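Local coordinates for protein uncharacterized HTH-type transcriptional regulator YydK (Bacillus subtilis subsp. subtilis, PDB 3BWG) that probably binds DNA as a transcription factor of the GntR family, joining a winged helix-turn-helix domain to a UTRA domain, at residues D89-S97 with R130-C138; P109-I117 with Q214-S222. All blocks are in the same frame, centred on the assembly; numbering follows the deposited sequence.

How the interactions relate
Both contacts belong to the UTRA domain and reach the same six-stranded antiparallel sheet, their centres about 23 Å apart. Interaction 1 pairs the start of edge strand 95-105 with the end of strand 123-132 and adds the hairpin into strand 135-145; interaction 2 lays helix 109-114 on strand 215-224. Along the chain the segments alternate, 89-97, 109-117, 130-138 and 214-222, so the helix lies in the connection between the two strands paired in interaction 1. Strands 135-145 and 215-224 are neighbours, and the contacts meet there, Cys138 CB lying 3.3 Å from Ser222 O. Residues distant in sequence are thus tied into one domain.

Interaction 1 (D89-S97 with R130-C138); sequences DLEDFNVTS and RYINGQTLC
Arg130 and Glu91 meet because both side chains bend: the arginine turns at chi3 (70°) and the glutamate at chi2 (-52°). The guanidinium is thereby brought end-on to the carboxylate, with their planes only 20° apart. Glu91 OE1 accepts from Arg130 NH1 at 3.0 Å and also from NH2, while OE2 takes a second bond from NH2, using its syn lone pair. Two flat groups of opposite charge suit this nearly coplanar grip, which fixes the rotation of the guanidinium. Its third nitrogen is used as well: Arg130 NE donates to Ser97 OG at 2.9 Å, close to the guanidinium plane and in a nearly straight bond. Ser97, short and polar, can hold its hydroxyl at that edge. Over one face of the guanidinium lies Val95 CG2, 3.8 Å from Arg130 NH2, and a water bridges Val95 O to the same nitrogen, its bond to NH2 being weak.

The backbones form an antiparallel ladder. Thr96 and Tyr131 are its hydrogen-bonded pair, with Tyr131 N 2.7 Å from Thr96 O and Thr96 N 2.9 Å from Tyr131 O; Val95 with Ile132 and Ser97 with Arg130 are non-hydrogen-bonded pairs. Beta-branched Val95 suits a strand, and its CB packs on Ile132 CG2, which also meets Phe93 CB at 3.8 Å. Leu90 CD2 touches Leu137 CD2 at 3.7 Å, a purely apolar meeting.

A type I' turn from Ile132 to Gln135 closes the hairpin, with Asn133 and Gly134 both at positive phi, and Leu137 and Cys138 opposite Arg130 make a classic beta bulge. Leu90, Phe93 and Leu137 all rest on Ile78 of strand 78-79, while Leu137 and Cys138 also pack against Tyr223 of strand 215-224, the next strand of the sheet.

Interaction 2 (P109-I117 with Q214-S222); sequences PEAAENLNI and QPFDYSKIS. With EDO (1,2-ethanediol), chain H.
A helix ending in a Schellman motif packs on a sheet strand of the UTRA domain: helix 109-114 runs at 138° to strand 215-222, and Asn116, at positive phi, is the first residue to leave helical backbone angles. The aromatic ring of Tyr218 is the broad surface on which the helix rests. Asn114 lays its amide nearly parallel to that ring, 8° between planes, and its CB sits over the face in a CH-pi contact, 3.8 Å from the ring centroid. The amide is steadied by Asn114 ND2 bonding to Glu110 O at 2.6 Å, while Asn114 OD1 is bonded to Arg74 of the second subunit. Small Ala111 lets the helix come close, its CB 4.0 Å from Tyr218 CD2.

Leu115 sends CD2 onto the strand backbone, 3.4 Å from Asp217 N, and its branched end also reaches Tyr218 CB. Pro215, whose ring has no N-H to satisfy, presses CG to within 3.4 Å of Leu115 O; a water joins that oxygen to Pro215 O.

Glu110, extended from a chi1 of 171° that swings CG away from the backbone N, reaches across the Tyr218 hydroxyl, which is hydrogen-bonded to Glu205. Its salt bridge with Lys220 closes the contact: Lys220 NZ lies 3.0 Å from Glu110 OE2, approaching on the syn side, somewhat out of the carboxylate plane.

Interaction 1 (D89-S97 with R130-C138)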
loop_
_atom_site.group_PDB
_atom_site.type_symbol
_atom_site.label_atom_id
_atom_site.label_comp_id
_atom_site.label_asym_id
_atom_site.label_seq_id
_atom_site.Cartn_x
_atom_site.Cartn_y
_atom_site.Cartn_z
ATOM N N ASP B 89 -6.484 8.321 6.632
ATOM C CA ASP B 89 -7.624 8.971 5.997
ATOM C C ASP B 89 -8.923 8.586 6.700
ATOM O O ASP B 89 -9.625 9.457 7.242
ATOM C CB ASP B 89 -7.702 8.612 4.509
ATOM C CG ASP B 89 -7.029 9.643 3.614
ATOM O OD1 ASP B 89 -6.539 9.265 2.525
ATOM O OD2 ASP B 89 -7.005 10.840 3.982
ATOM N N LEU B 90 -9.204 7.276 6.695
ATOM C CA LEU B 90 -10.457 6.666 7.181
ATOM C C LEU B 90 -11.135 7.446 8.307
ATOM O O LEU B 90 -12.168 8.100 8.086
ATOM C CB LEU B 90 -10.196 5.230 7.655
ATOM C CG LEU B 90 -10.965 4.059 7.031
ATOM C CD1 LEU B 90 -10.350 2.720 7.525
ATOM C CD2 LEU B 90 -12.489 4.120 7.250
ATOM N N GLU B 91 -10.530 7.394 9.496
ATOM C CA GLU B 91 -11.139 7.934 10.713
ATOM C C GLU B 91 -11.426 9.440 10.690
ATOM O O GLU B 91 -12.277 9.918 11.450
ATOM C CB GLU B 91 -10.321 7.528 11.950
ATOM C CG GLU B 91 -10.348 6.009 12.248
ATOM C CD GLU B 91 -11.772 5.399 12.308
ATOM O OE1 GLU B 91 -11.922 4.219 11.917
ATOM O OE2 GLU B 91 -12.735 6.086 12.736
ATOM N N ASP B 92 -10.746 10.174 9.807
ATOM C CA ASP B 92 -10.937 11.643 9.709
ATOM C C ASP B 92 -11.802 12.149 8.524
ATOM O O ASP B 92 -12.054 13.371 8.402
ATOM C CB ASP B 92 -9.607 12.425 9.840
ATOM C CG ASP B 92 -8.374 11.527 9.783
ATOM O OD1 ASP B 92 -7.980 10.996 10.850
ATOM O OD2 ASP B 92 -7.793 11.373 8.681
ATOM N N PHE B 93 -12.230 11.207 7.661
ATOM C CA PHE B 93 -13.452 11.363 6.855
ATOM C C PHE B 93 -14.580 11.458 7.892
ATOM O O PHE B 93 -14.368 11.160 9.086
ATOM C CB PHE B 93 -13.707 10.142 5.941
ATOM C CG PHE B 93 -13.013 10.200 4.590
ATOM C CD1 PHE B 93 -13.661 10.745 3.478
ATOM C CD2 PHE B 93 -11.719 9.684 4.422
ATOM C CE1 PHE B 93 -13.028 10.794 2.222
ATOM C CE2 PHE B 93 -11.078 9.745 3.173
ATOM C CZ PHE B 93 -11.737 10.297 2.072
ATOM N N ASN B 94 -15.778 11.857 7.475
ATOM C CA ASN B 94 -16.851 11.916 8.461
ATOM C C ASN B 94 -17.544 10.569 8.609
ATOM O O ASN B 94 -18.654 10.360 8.124
ATOM C CB ASN B 94 -17.827 13.068 8.212
ATOM C CG ASN B 94 -18.411 13.609 9.509
ATOM O OD1 ASN B 94 -19.284 12.985 10.127
ATOM N ND2 ASN B 94 -17.913 14.764 9.944
ATOM N N VAL B 95 -16.856 9.668 9.299
ATOM C CA VAL B 95 -17.236 8.262 9.364
ATOM C C VAL B 95 -17.963 7.908 10.670
ATOM O O VAL B 95 -17.438 8.090 11.777
ATOM C CB VAL B 95 -16.030 7.302 9.046
ATOM C CG1 VAL B 95 -14.857 7.567 9.956
ATOM C CG2 VAL B 95 -16.445 5.833 9.107
ATOM N N THR B 96 -19.196 7.435 10.516
ATOM C CA THR B 96 -19.981 6.944 11.630
ATOM C C THR B 96 -20.231 5.453 11.476
ATOM O O THR B 96 -20.038 4.894 10.391
ATOM C CB THR B 96 -21.312 7.737 11.822
ATOM O OG1 THR B 96 -22.170 7.569 10.689
ATOM C CG2 THR B 96 -21.019 9.235 12.041
ATOM N N SER B 97 -20.658 4.835 12.576
ATOM C CA SER B 97 -20.854 3.399 12.685
ATOM C C SER B 97 -22.153 3.064 13.397
ATOM O O SER B 97 -22.517 3.696 14.395
ATOM C CB SER B 97 -19.687 2.728 13.440
ATOM O OG SER B 97 -18.481 2.802 12.726
ATOM N N ARG B 130 -20.421 0.787 8.519
ATOM C CA ARG B 130 -19.854 2.125 8.647
ATOM C C ARG B 130 -20.338 3.037 7.516
ATOM O O ARG B 130 -20.688 2.547 6.448
ATOM C CB ARG B 130 -18.333 2.060 8.769
ATOM C CG ARG B 130 -17.838 0.919 9.662
ATOM C CD ARG B 130 -16.360 1.112 10.011
ATOM N NE ARG B 130 -16.234 2.265 10.934
ATOM C CZ ARG B 130 -15.085 2.882 11.202
ATOM N NH1 ARG B 130 -13.954 2.452 10.632
ATOM N NH2 ARG B 130 -15.059 3.906 12.065
ATOM N N TYR B 131 -20.405 4.350 7.785
ATOM C CA TYR B 131 -20.961 5.352 6.857
ATOM C C TYR B 131 -20.031 6.562 6.664
ATOM O O TYR B 131 -19.402 7.041 7.616
ATOM C CB TYR B 131 -22.316 5.882 7.338
ATOM C CG TYR B 131 -23.380 4.844 7.549
ATOM C CD1 TYR B 131 -24.488 4.748 6.695
ATOM C CD2 TYR B 131 -23.302 3.967 8.630
ATOM C CE1 TYR B 131 -25.498 3.751 6.913
ATOM C CE2 TYR B 131 -24.268 3.002 8.861
ATOM C CZ TYR B 131 -25.342 2.874 8.013
ATOM O OH TYR B 131 -26.245 1.871 8.309
ATOM N N ILE B 132 -19.938 7.052 5.433
ATOM C CA ILE B 132 -19.207 8.292 5.152
ATOM C C ILE B 132 -20.191 9.237 4.573
ATOM O O ILE B 132 -20.786 8.964 3.523
ATOM C CB ILE B 132 -17.956 8.120 4.206
ATOM C CG1 ILE B 132 -18.112 6.957 3.194
ATOM C CG2 ILE B 132 -16.705 7.948 5.032
ATOM C CD1 ILE B 132 -18.707 7.347 1.841
ATOM N N ASN B 133 -20.429 10.320 5.309
ATOM C CA ASN B 133 -21.428 11.329 4.950
ATOM C C ASN B 133 -22.787 10.767 4.576
ATOM O O ASN B 133 -23.278 11.011 3.474
ATOM C CB ASN B 133 -20.888 12.242 3.838
ATOM C CG ASN B 133 -19.907 13.282 4.375
ATOM O OD1 ASN B 133 -20.313 14.254 5.039
ATOM N ND2 ASN B 133 -18.613 13.074 4.113
ATOM N N GLY B 134 -23.375 9.989 5.489
ATOM C CA GLY B 134 -24.764 9.517 5.333
ATOM C C GLY B 134 -24.949 8.351 4.363
ATOM O O GLY B 134 -26.057 7.816 4.221
ATOM N N GLN B 135 -23.872 7.951 3.695
ATOM C CA GLN B 135 -23.921 6.840 2.764
ATOM C C GLN B 135 -23.080 5.691 3.347
ATOM O O GLN B 135 -22.141 5.925 4.139
ATOM C CB GLN B 135 -23.432 7.308 1.398
ATOM C CG GLN B 135 -24.220 8.518 0.824
ATOM C CD GLN B 135 -25.621 8.143 0.335
ATOM O OE1 GLN B 135 -25.878 6.997 -0.048
ATOM N NE2 GLN B 135 -26.538 9.110 0.344
ATOM N N THR B 136 -23.442 4.455 3.017
ATOM C CA THR B 136 -22.679 3.289 3.483
ATOM C C THR B 136 -21.273 3.235 2.879
ATOM O O THR B 136 -21.085 3.423 1.661
ATOM C CB THR B 136 -23.396 1.968 3.193
ATOM O OG1 THR B 136 -23.617 1.874 1.786
ATOM C CG2 THR B 136 -24.716 1.925 3.910
ATOM N N LEU B 137 -20.296 2.964 3.758
ATOM C CA LEU B 137 -18.898 2.772 3.382
ATOM C C LEU B 137 -18.535 1.270 3.301
ATOM O O LEU B 137 -17.903 0.795 2.334
ATOM C CB LEU B 137 -17.986 3.494 4.392
ATOM C CG LEU B 137 -16.477 3.250 4.185
ATOM C CD1 LEU B 137 -15.998 3.738 2.810
ATOM C CD2 LEU B 137 -15.596 3.831 5.268
ATOM N N CYS B 138 -18.915 0.532 4.336
ATOM C CA CYS B 138 -18.519 -0.847 4.463
ATOM C C CYS B 138 -19.351 -1.586 5.486
ATOM O O CYS B 138 -20.092 -0.983 6.256
ATOM C CB CYS B 138 -17.027 -0.969 4.826
ATOM S SG CYS B 138 -16.577 -0.297 6.461
HETATM O O HOH W 1 -16.356 6.323 13.441
#

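Interaction 2 (P109-I117 with Q214-S222)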
loop_
_atom_site.group_PDB
_atom_site.type_symbol
_atom_site.label_atom_id
_atom_site.label_comp_id
_atom_site.label_asym_id
_atom_site.label_seq_id
_atom_site.Cartn_x
_atom_site.Cartn_y
_atom_site.Cartn_z
ATOM N N PRO B 109 -12.394 -20.828 13.643
ATOM C CA PRO B 109 -11.051 -21.333 13.293
ATOM C C PRO B 109 -10.206 -20.329 12.494
ATOM O O PRO B 109 -9.061 -20.077 12.849
ATOM C CB PRO B 109 -11.357 -22.581 12.477
ATOM C CG PRO B 109 -12.671 -23.025 13.020
ATOM C CD PRO B 109 -13.451 -21.800 13.329
ATOM N N GLU B 110 -10.790 -19.766 11.434
ATOM C CA GLU B 110 -10.178 -18.676 10.690
ATOM C C GLU B 110 -9.643 -17.490 11.546
ATOM O O GLU B 110 -8.535 -16.989 11.321
ATOM C CB GLU B 110 -11.169 -18.178 9.648
ATOM C CG GLU B 110 -10.726 -16.899 8.947
ATOM C CD GLU B 110 -11.833 -16.299 8.081
ATOM O OE1 GLU B 110 -11.602 -16.115 6.873
ATOM O OE2 GLU B 110 -12.944 -16.065 8.602
ATOM N N ALA B 111 -10.408 -17.023 12.516
ATOM C CA ALA B 111 -9.953 -15.834 13.270
ATOM C C ALA B 111 -8.822 -16.259 14.197
ATOM O O ALA B 111 -7.904 -15.477 14.471
ATOM C CB ALA B 111 -11.066 -15.206 14.062
ATOM N N ALA B 112 -8.928 -17.483 14.708
ATOM C CA ALA B 112 -7.951 -18.037 15.669
ATOM C C ALA B 112 -6.586 -18.120 14.991
ATOM O O ALA B 112 -5.558 -17.759 15.579
ATOM C CB ALA B 112 -8.392 -19.441 16.138
ATOM N N GLU B 113 -6.603 -18.574 13.743
ATOM C CA GLU B 113 -5.406 -18.761 12.957
ATOM C C GLU B 113 -4.807 -17.409 12.592
ATOM O O GLU B 113 -3.607 -17.216 12.726
ATOM C CB GLU B 113 -5.702 -19.615 11.706
ATOM C CG GLU B 113 -5.983 -21.124 12.016
ATOM C CD GLU B 113 -6.341 -21.924 10.754
ATOM O OE1 GLU B 113 -6.438 -21.300 9.661
ATOM O OE2 GLU B 113 -6.564 -23.167 10.822
ATOM N N ASN B 114 -5.636 -16.468 12.142
ATOM C CA ASN B 114 -5.123 -15.111 11.859
ATOM C C ASN B 114 -4.661 -14.303 13.110
ATOM O O ASN B 114 -3.747 -13.503 13.041
ATOM C CB ASN B 114 -6.119 -14.318 11.025
ATOM C CG ASN B 114 -6.252 -14.857 9.625
ATOM O OD1 ASN B 114 -5.556 -14.422 8.718
ATOM N ND2 ASN B 114 -7.138 -15.819 9.441
ATOM N N LEU B 115 -5.301 -14.520 14.241
ATOM C CA LEU B 115 -4.844 -13.944 15.502
ATOM C C LEU B 115 -3.741 -14.747 16.184
ATOM O O LEU B 115 -3.215 -14.330 17.205
ATOM C CB LEU B 115 -6.033 -13.787 16.453
ATOM C CG LEU B 115 -7.054 -12.742 16.010
ATOM C CD1 LEU B 115 -8.245 -12.823 16.954
ATOM C CD2 LEU B 115 -6.410 -11.297 15.966
ATOM N N ASN B 116 -3.414 -15.919 15.642
ATOM C CA ASN B 116 -2.459 -16.825 16.271
ATOM C C ASN B 116 -2.850 -17.278 17.640
ATOM O O ASN B 116 -1.995 -17.301 18.521
ATOM C CB ASN B 116 -1.111 -16.115 16.483
ATOM C CG ASN B 116 -0.113 -16.506 15.498
ATOM O OD1 ASN B 116 -0.212 -16.149 14.309
ATOM N ND2 ASN B 116 0.869 -17.301 15.951
ATOM N N ILE B 117 -4.110 -17.591 17.862
ATOM C CA ILE B 117 -4.525 -18.013 19.200
ATOM C C ILE B 117 -5.136 -19.410 19.228
ATOM O O ILE B 117 -5.492 -19.988 18.189
ATOM C CB ILE B 117 -5.496 -17.016 19.845
ATOM C CG1 ILE B 117 -6.683 -16.711 18.905
ATOM C CG2 ILE B 117 -4.721 -15.775 20.296
ATOM C CD1 ILE B 117 -7.733 -15.787 19.536
ATOM N N GLN B 214 2.924 -9.554 17.824
ATOM C CA GLN B 214 1.712 -10.250 18.247
ATOM C C GLN B 214 0.399 -9.711 17.573
ATOM O O GLN B 214 0.067 -8.503 17.720
ATOM C CB GLN B 214 1.665 -10.111 19.752
ATOM C CG GLN B 214 0.607 -10.911 20.468
ATOM C CD GLN B 214 0.735 -10.815 22.016
ATOM O OE1 GLN B 214 1.669 -10.207 22.537
ATOM N NE2 GLN B 214 -0.203 -11.409 22.727
ATOM N N PRO B 215 -0.371 -10.596 16.850
ATOM C CA PRO B 215 -1.630 -10.082 16.278
ATOM C C PRO B 215 -2.562 -9.637 17.391
ATOM O O PRO B 215 -2.541 -10.228 18.476
ATOM C CB PRO B 215 -2.248 -11.301 15.580
ATOM C CG PRO B 215 -1.161 -12.294 15.427
ATOM C CD PRO B 215 -0.183 -12.034 16.557
ATOM N N PHE B 216 -3.380 -8.615 17.126
ATOM C CA PHE B 216 -4.418 -8.195 18.091
ATOM C C PHE B 216 -5.816 -8.041 17.470
ATOM O O PHE B 216 -6.816 -8.060 18.199
ATOM C CB PHE B 216 -4.023 -6.904 18.861
ATOM C CG PHE B 216 -4.035 -5.636 18.019
ATOM C CD1 PHE B 216 -5.185 -4.846 17.915
ATOM C CD2 PHE B 216 -2.893 -5.225 17.362
ATOM C CE1 PHE B 216 -5.221 -3.679 17.160
ATOM C CE2 PHE B 216 -2.903 -4.039 16.575
ATOM C CZ PHE B 216 -4.086 -3.275 16.481
ATOM N N ASP B 217 -5.874 -7.897 16.142
ATOM C CA ASP B 217 -7.134 -7.579 15.412
ATOM C C ASP B 217 -7.124 -8.246 14.021
ATOM O O ASP B 217 -6.197 -8.063 13.255
ATOM C CB ASP B 217 -7.272 -6.043 15.314
ATOM C CG ASP B 217 -8.380 -5.561 14.343
ATOM O OD1 ASP B 217 -9.224 -6.320 13.869
ATOM O OD2 ASP B 217 -8.438 -4.349 14.104
ATOM N N TYR B 218 -8.118 -9.083 13.740
ATOM C CA TYR B 218 -8.354 -9.634 12.435
ATOM C C TYR B 218 -9.702 -9.104 12.027
ATOM O O TYR B 218 -10.693 -9.283 12.754
ATOM C CB TYR B 218 -8.405 -11.168 12.499
ATOM C CG TYR B 218 -8.828 -11.820 11.221
ATOM C CD1 TYR B 218 -8.104 -11.606 10.043
ATOM C CD2 TYR B 218 -9.930 -12.678 11.184
ATOM C CE1 TYR B 218 -8.494 -12.193 8.854
ATOM C CE2 TYR B 218 -10.312 -13.281 10.020
ATOM C CZ TYR B 218 -9.584 -13.048 8.861
ATOM O OH TYR B 218 -9.945 -13.677 7.677
ATOM N N SER B 219 -9.757 -8.481 10.854
ATOM C CA SER B 219 -11.010 -7.945 10.347
ATOM C C SER B 219 -11.290 -8.406 8.909
ATOM O O SER B 219 -10.363 -8.720 8.122
ATOM C CB SER B 219 -11.014 -6.418 10.464
ATOM O OG SER B 219 -10.214 -5.863 9.451
ATOM N N LYS B 220 -12.586 -8.467 8.592
ATOM C CA LYS B 220 -13.101 -8.859 7.289
ATOM C C LYS B 220 -14.045 -7.770 6.863
ATOM O O LYS B 220 -15.054 -7.539 7.522
ATOM C CB LYS B 220 -13.863 -10.157 7.429
ATOM C CG LYS B 220 -12.921 -11.315 7.744
ATOM C CD LYS B 220 -13.632 -12.452 8.475
ATOM C CE LYS B 220 -14.838 -12.978 7.741
ATOM N NZ LYS B 220 -14.460 -14.107 6.855
ATOM N N ILE B 221 -13.723 -7.091 5.763
ATOM C CA ILE B 221 -14.504 -5.930 5.347
ATOM C C ILE B 221 -14.890 -5.955 3.872
ATOM O O ILE B 221 -14.079 -6.268 2.993
ATOM C CB ILE B 221 -13.754 -4.658 5.643
ATOM C CG1 ILE B 221 -13.277 -4.657 7.117
ATOM C CG2 ILE B 221 -14.671 -3.411 5.328
ATOM C CD1 ILE B 221 -12.589 -3.391 7.591
ATOM N N SER B 222 -16.156 -5.664 3.619
ATOM C CA SER B 222 -16.644 -5.467 2.270
ATOM C C SER B 222 -17.038 -4.001 2.118
ATOM O O SER B 222 -17.872 -3.510 2.872
ATOM C CB SER B 222 -17.870 -6.363 2.018
ATOM O OG SER B 222 -17.485 -7.719 2.064
HETATM C C1 EDO H . -17.170 -8.581 5.612
HETATM O O1 EDO H . -17.892 -8.883 4.422
HETATM C C2 EDO H . -17.904 -9.230 6.761
HETATM O O2 EDO H . -17.648 -10.638 6.680
HETATM O O HOH W 2 -3.438 -12.494 19.416
#